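Local coordinates for tungstate ABC transporter, periplasmic tungstate-binding protein (Geobacter sulfurreducens, PDB 3LR1) that probably captures tungstate in the periplasm and hands it to the membrane part of an ABC transporter for uptake, at residues A[8-13]-A[44-49]; A[18-23]-A[81-86]. All coordinates share one frame; numbering follows the deposited sequence.

Both contacts are buried in the protein core and join a helix to the same mixed sheet; their centres lie about 16 Å apart. In contact 1, helix 43-51 packs on strand 6-12. In contact 2, the start of helix 20-32 and the turn before it meet strand 78-90. Helix 20-32 lies on the other side of strand 6-12 from helix 43-51: Thr-11 CG2, on the side turned from contact 1, sits 4.2 Å from Leu-21 CD1. The chemistry differs. Contact 1 uses small residues and a hydroxyl bonded to a helix carbonyl. Contact 2 uses an aromatic ring, with a methyl group on its face and a hydroxyl at its edge.

Contact 1 (A[8-13]-A[44-49]); sequences KMSTTT and GQALKL
The peptide carbonyl of Ala-46 is the flat group met by Ser-10, and the serine hydroxyl comes in above its plane. Ser-10 OG donates a hydrogen bond to Ala-46 O at 2.8 Å. The hydroxyl stands 40° above the plane of the carbonyl, well off the in-plane directions of its oxygen. This bent approach also puts OG 3.5 Å from the carbonyl carbon of Ala-46. The Ser-10 hydroxyl sits between its own backbone N and carbonyl carbon (chi1 67°), which turns it to the helix.

The backbones come close here, with Ser-10 CA and Ala-46 CA 5.1 Å apart. Two small side chains permit this. Ala-46 CB points at the strand and touches Thr-11 O at 3.7 Å. One turn further along the helix, Leu-49 CD1 packs against Ser-10 CB at 4.2 Å.

Strand 8-12 and helix 44-49 run nearly antiparallel, at 161°, as expected of a beta-alpha-beta crossover in the alpha/beta fold of periplasmic binding proteins. Helix 43-51 links strand 35-41 to strand 57-60, and strand 6-12 lies between these two, parallel to both. The helix therefore passes over the middle strand. Ala-46 reaches both flanking strands, touching Val-41 and Val-60, while Leu-49 packs on Ile-39.

The side chain of Thr-11 points away from the helix, and its OG1 is hydrogen-bonded to Phe-59 O. That side chain is about 8 Å from a bound tungsten ion. The strand ends at Thr-12, which takes the N-cap position of helix 13-18, and its OG1 is hydrogen-bonded to Thr-15 OG1.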
loop_
_atom_site.group_PDB
_atom_site.type_symbol
_atom_site.label_atom_id
_atom_site.label_comp_id
_atom_site.label_asym_id
_atom_site.label_seq_id
_atom_site.Cartn_x
_atom_site.Cartn_y
_atom_site.Cartn_z
ATOM N N LYS A 8 -18.264 -5.598 -0.902
ATOM C CA LYS A 8 -16.959 -6.318 -0.821
ATOM C C LYS A 8 -15.881 -5.457 -1.472
ATOM O O LYS A 8 -16.040 -4.984 -2.553
ATOM C CB LYS A 8 -17.060 -7.632 -1.547
ATOM C CG LYS A 8 -17.893 -8.676 -0.705
ATOM C CD LYS A 8 -17.679 -10.076 -1.281
ATOM C CE LYS A 8 -18.674 -10.371 -2.351
ATOM N NZ LYS A 8 -18.327 -11.705 -3.083
HETATM N N MSE A 9 -14.834 -5.184 -0.756
HETATM C CA MSE A 9 -13.711 -4.420 -1.233
HETATM C C MSE A 9 -12.449 -5.292 -1.183
HETATM O O MSE A 9 -12.057 -5.818 -0.123
HETATM C CB MSE A 9 -13.499 -3.190 -0.366
HETATM C CG MSE A 9 -12.331 -2.358 -0.731
HETATM SE SE MSE A 9 -12.336 -0.769 0.432
HETATM C CE MSE A 9 -11.131 -1.502 1.588
ATOM N N SER A 10 -11.767 -5.407 -2.306
ATOM C CA SER A 10 -10.437 -6.049 -2.270
ATOM C C SER A 10 -9.388 -4.968 -2.076
ATOM O O SER A 10 -9.515 -3.839 -2.585
ATOM C CB SER A 10 -10.107 -6.883 -3.514
ATOM O OG SER A 10 -9.976 -6.042 -4.633
ATOM N N THR A 11 -8.369 -5.333 -1.319
ATOM C CA THR A 11 -7.233 -4.448 -0.993
ATOM C C THR A 11 -6.007 -5.282 -0.702
ATOM O O THR A 11 -6.021 -6.526 -0.858
ATOM C CB THR A 11 -7.550 -3.484 0.141
ATOM O OG1 THR A 11 -6.571 -2.419 0.202
ATOM C CG2 THR A 11 -7.726 -4.132 1.478
ATOM N N THR A 12 -4.920 -4.648 -0.323
ATOM C CA THR A 12 -3.767 -5.456 0.013
ATOM C C THR A 12 -3.597 -5.601 1.514
ATOM O O THR A 12 -4.084 -4.772 2.297
ATOM C CB THR A 12 -2.480 -4.888 -0.556
ATOM O OG1 THR A 12 -2.207 -3.696 0.118
ATOM C CG2 THR A 12 -2.570 -4.660 -2.043
ATOM N N THR A 13 -2.980 -6.725 1.913
ATOM C CA THR A 13 -2.705 -7.022 3.306
ATOM C C THR A 13 -1.953 -5.879 3.951
ATOM O O THR A 13 -2.172 -5.545 5.110
ATOM C CB THR A 13 -1.845 -8.274 3.436
ATOM O OG1 THR A 13 -2.581 -9.423 2.936
ATOM C CG2 THR A 13 -1.536 -8.444 4.867
ATOM N N GLY A 44 -1.757 -8.524 -6.903
ATOM C CA GLY A 44 -2.233 -9.217 -8.076
ATOM C C GLY A 44 -3.607 -9.825 -7.836
ATOM O O GLY A 44 -4.478 -9.744 -8.647
ATOM N N GLN A 45 -3.780 -10.460 -6.690
ATOM C CA GLN A 45 -5.041 -11.109 -6.324
ATOM C C GLN A 45 -6.183 -10.134 -6.077
ATOM O O GLN A 45 -7.350 -10.414 -6.430
ATOM C CB GLN A 45 -4.838 -12.092 -5.146
ATOM C CG GLN A 45 -6.032 -12.935 -4.829
ATOM C CD GLN A 45 -6.279 -14.008 -5.899
ATOM O OE1 GLN A 45 -7.129 -13.819 -6.776
ATOM N NE2 GLN A 45 -5.451 -15.101 -5.892
ATOM N N ALA A 46 -5.852 -8.949 -5.582
ATOM C CA ALA A 46 -6.875 -7.963 -5.318
ATOM C C ALA A 46 -7.497 -7.538 -6.657
ATOM O O ALA A 46 -8.700 -7.421 -6.762
ATOM C CB ALA A 46 -6.312 -6.752 -4.509
ATOM N N LEU A 47 -6.679 -7.394 -7.705
ATOM C CA LEU A 47 -7.188 -7.057 -9.028
ATOM C C LEU A 47 -7.839 -8.275 -9.643
ATOM O O LEU A 47 -8.887 -8.102 -10.251
ATOM C CB LEU A 47 -6.060 -6.497 -9.859
ATOM C CG LEU A 47 -5.516 -5.158 -9.392
ATOM C CD1 LEU A 47 -4.043 -5.079 -9.796
ATOM C CD2 LEU A 47 -6.323 -4.040 -10.004
ATOM N N LYS A 48 -7.291 -9.497 -9.435
ATOM C CA LYS A 48 -7.911 -10.717 -10.008
ATOM C C LYS A 48 -9.351 -10.917 -9.481
ATOM O O LYS A 48 -10.251 -11.327 -10.226
ATOM C CB LYS A 48 -7.106 -12.003 -9.746
ATOM C CG LYS A 48 -5.901 -12.138 -10.564
ATOM C CD LYS A 48 -5.258 -13.468 -10.344
ATOM C CE LYS A 48 -3.956 -13.551 -11.195
ATOM N NZ LYS A 48 -4.259 -13.757 -12.636
ATOM N N LEU A 49 -9.565 -10.583 -8.217
ATOM C CA LEU A 49 -10.879 -10.683 -7.611
ATOM C C LEU A 49 -11.868 -9.728 -8.273
ATOM O O LEU A 49 -12.990 -10.111 -8.577
ATOM C CB LEU A 49 -10.816 -10.465 -6.109
ATOM C CG LEU A 49 -10.224 -11.611 -5.267
ATOM C CD1 LEU A 49 -10.048 -11.079 -3.846
ATOM C CD2 LEU A 49 -11.141 -12.855 -5.376
#

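Contact 2 (A[18-23]-A[81-86]); sequences SGLLKV and VMYNDF
The backbones of 18-23 and 81-86 stay well apart, with Ser-18 CA and Asn-84 CA 9.1 Å from each other, and Gly-19 makes the turn into helix 20-32 with a positive phi of 86°. Strand 78-90 pairs with strand 197-204 and, further along, with strand 167-171, consistent with a link between the two lobes of the periplasmic binding protein fold.

Tyr-83 bridges the gap. Its CG is anti to the backbone N (chi1 166°), and the ring reaches to the helix start. Leu-20 CD2 lies over one face in a CH-pi contact, 3.8 Å from the ring centroid. Asn-84 CB covers the opposite face, over the centre. Ser-18 OG meets the edge in the ring plane, in a very short hydrogen bond of 2.5 Å to Tyr-83 OH. A phenylalanine in place of Tyr-83 would probably leave the buried Ser-18 hydroxyl without this partner. Ile-233 and Tyr-236 also touch the ring.

Asn-84 ND2 bonds Asp-171 and Tyr-199, and Asn-84 OD1 accepts from Gly-173 N and, in a bent bond of 2.9 Å, from Asp-85 N.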
loop_
_atom_site.group_PDB
_atom_site.type_symbol
_atom_site.label_atom_id
_atom_site.label_comp_id
_atom_site.label_asym_id
_atom_site.label_seq_id
_atom_site.Cartn_x
_atom_site.Cartn_y
_atom_site.Cartn_z
ATOM N N SER A 18 -2.169 -1.103 8.042
ATOM C CA SER A 18 -2.073 0.266 8.447
ATOM C C SER A 18 -3.164 0.631 9.419
ATOM O O SER A 18 -2.970 1.525 10.232
ATOM C CB SER A 18 -2.072 1.139 7.215
ATOM O OG SER A 18 -2.595 2.364 7.538
ATOM N N GLY A 19 -4.313 -0.062 9.376
ATOM C CA GLY A 19 -5.421 0.272 10.330
ATOM C C GLY A 19 -6.377 1.396 9.905
ATOM O O GLY A 19 -7.387 1.704 10.595
ATOM N N LEU A 20 -6.100 2.024 8.773
ATOM C CA LEU A 20 -6.951 3.106 8.289
ATOM C C LEU A 20 -8.400 2.677 8.144
ATOM O O LEU A 20 -9.322 3.432 8.544
ATOM C CB LEU A 20 -6.471 3.610 6.934
ATOM C CG LEU A 20 -7.317 4.617 6.153
ATOM C CD1 LEU A 20 -7.511 5.858 6.930
ATOM C CD2 LEU A 20 -6.680 4.947 4.808
ATOM N N LEU A 21 -8.599 1.520 7.533
ATOM C CA LEU A 21 -9.958 1.063 7.216
ATOM C C LEU A 21 -10.842 0.880 8.440
ATOM O O LEU A 21 -12.009 1.135 8.363
ATOM C CB LEU A 21 -9.913 -0.203 6.350
ATOM C CG LEU A 21 -9.265 0.025 4.971
ATOM C CD1 LEU A 21 -9.201 -1.315 4.189
ATOM C CD2 LEU A 21 -9.901 1.144 4.173
ATOM N N LYS A 22 -10.277 0.486 9.587
ATOM C CA LYS A 22 -11.000 0.340 10.801
ATOM C C LYS A 22 -11.644 1.651 11.302
ATOM O O LYS A 22 -12.676 1.626 11.907
ATOM C CB LYS A 22 -10.093 -0.318 11.869
ATOM C CG LYS A 22 -10.877 -1.082 12.903
ATOM C CD LYS A 22 -9.932 -2.017 13.739
ATOM C CE LYS A 22 -8.592 -1.320 14.132
ATOM N NZ LYS A 22 -8.714 0.077 14.724
ATOM N N VAL A 23 -11.072 2.785 10.963
ATOM C CA VAL A 23 -11.558 4.111 11.313
ATOM C C VAL A 23 -12.375 4.748 10.147
ATOM O O VAL A 23 -13.398 5.378 10.360
ATOM C CB VAL A 23 -10.350 4.991 11.706
ATOM C CG1 VAL A 23 -10.789 6.381 12.034
ATOM C CG2 VAL A 23 -9.596 4.364 12.949
ATOM N N VAL A 81 -6.872 8.523 -3.865
ATOM C CA VAL A 81 -7.033 8.643 -2.451
ATOM C C VAL A 81 -5.627 8.881 -1.909
ATOM O O VAL A 81 -4.778 7.967 -1.839
ATOM C CB VAL A 81 -7.632 7.379 -1.831
ATOM C CG1 VAL A 81 -7.629 7.507 -0.310
ATOM C CG2 VAL A 81 -8.992 7.127 -2.387
HETATM N N MSE A 82 -5.372 10.148 -1.569
HETATM C CA MSE A 82 -4.043 10.552 -1.188
HETATM C C MSE A 82 -3.883 10.110 0.218
HETATM O O MSE A 82 -4.555 10.604 1.123
HETATM C CB MSE A 82 -3.861 12.067 -1.323
HETATM C CG MSE A 82 -3.950 12.537 -2.824
HETATM SE SE MSE A 82 -2.440 11.871 -3.959
HETATM C CE MSE A 82 -3.648 11.110 -5.117
ATOM N N TYR A 83 -2.960 9.184 0.425
ATOM C CA TYR A 83 -2.735 8.681 1.771
ATOM C C TYR A 83 -1.386 8.059 1.857
ATOM O O TYR A 83 -0.904 7.486 0.886
ATOM C CB TYR A 83 -3.803 7.636 2.137
ATOM C CG TYR A 83 -3.457 6.839 3.348
ATOM C CD1 TYR A 83 -3.268 7.460 4.554
ATOM C CD2 TYR A 83 -3.339 5.467 3.285
ATOM C CE1 TYR A 83 -2.917 6.732 5.718
ATOM C CE2 TYR A 83 -3.003 4.705 4.432
ATOM C CZ TYR A 83 -2.775 5.365 5.643
ATOM O OH TYR A 83 -2.419 4.709 6.808
ATOM N N ASN A 84 -0.776 8.156 3.027
ATOM C CA ASN A 84 0.406 7.434 3.356
ATOM C C ASN A 84 1.672 7.976 2.690
ATOM O O ASN A 84 1.592 8.833 1.725
ATOM C CB ASN A 84 0.208 5.970 2.966
ATOM C CG ASN A 84 0.838 4.978 3.957
ATOM O OD1 ASN A 84 1.698 5.319 4.773
ATOM N ND2 ASN A 84 0.464 3.724 3.811
ATOM N N ASP A 85 2.828 7.507 3.180
ATOM C CA ASP A 85 4.074 7.921 2.562
ATOM C C ASP A 85 5.188 6.887 2.778
ATOM O O ASP A 85 5.028 5.993 3.580
ATOM C CB ASP A 85 4.509 9.284 3.052
ATOM C CG ASP A 85 4.827 9.319 4.511
ATOM O OD1 ASP A 85 5.935 9.748 4.887
ATOM O OD2 ASP A 85 4.011 8.900 5.311
ATOM N N PHE A 86 6.302 7.027 2.068
ATOM C CA PHE A 86 7.324 6.026 2.170
ATOM C C PHE A 86 8.465 6.477 3.086
ATOM O O PHE A 86 8.935 7.610 2.975
ATOM C CB PHE A 86 7.874 5.676 0.810
ATOM C CG PHE A 86 6.921 4.879 -0.031
ATOM C CD1 PHE A 86 6.607 3.582 0.301
ATOM C CD2 PHE A 86 6.416 5.422 -1.203
ATOM C CE1 PHE A 86 5.741 2.834 -0.501
ATOM C CE2 PHE A 86 5.552 4.709 -1.985
ATOM C CZ PHE A 86 5.236 3.400 -1.640
#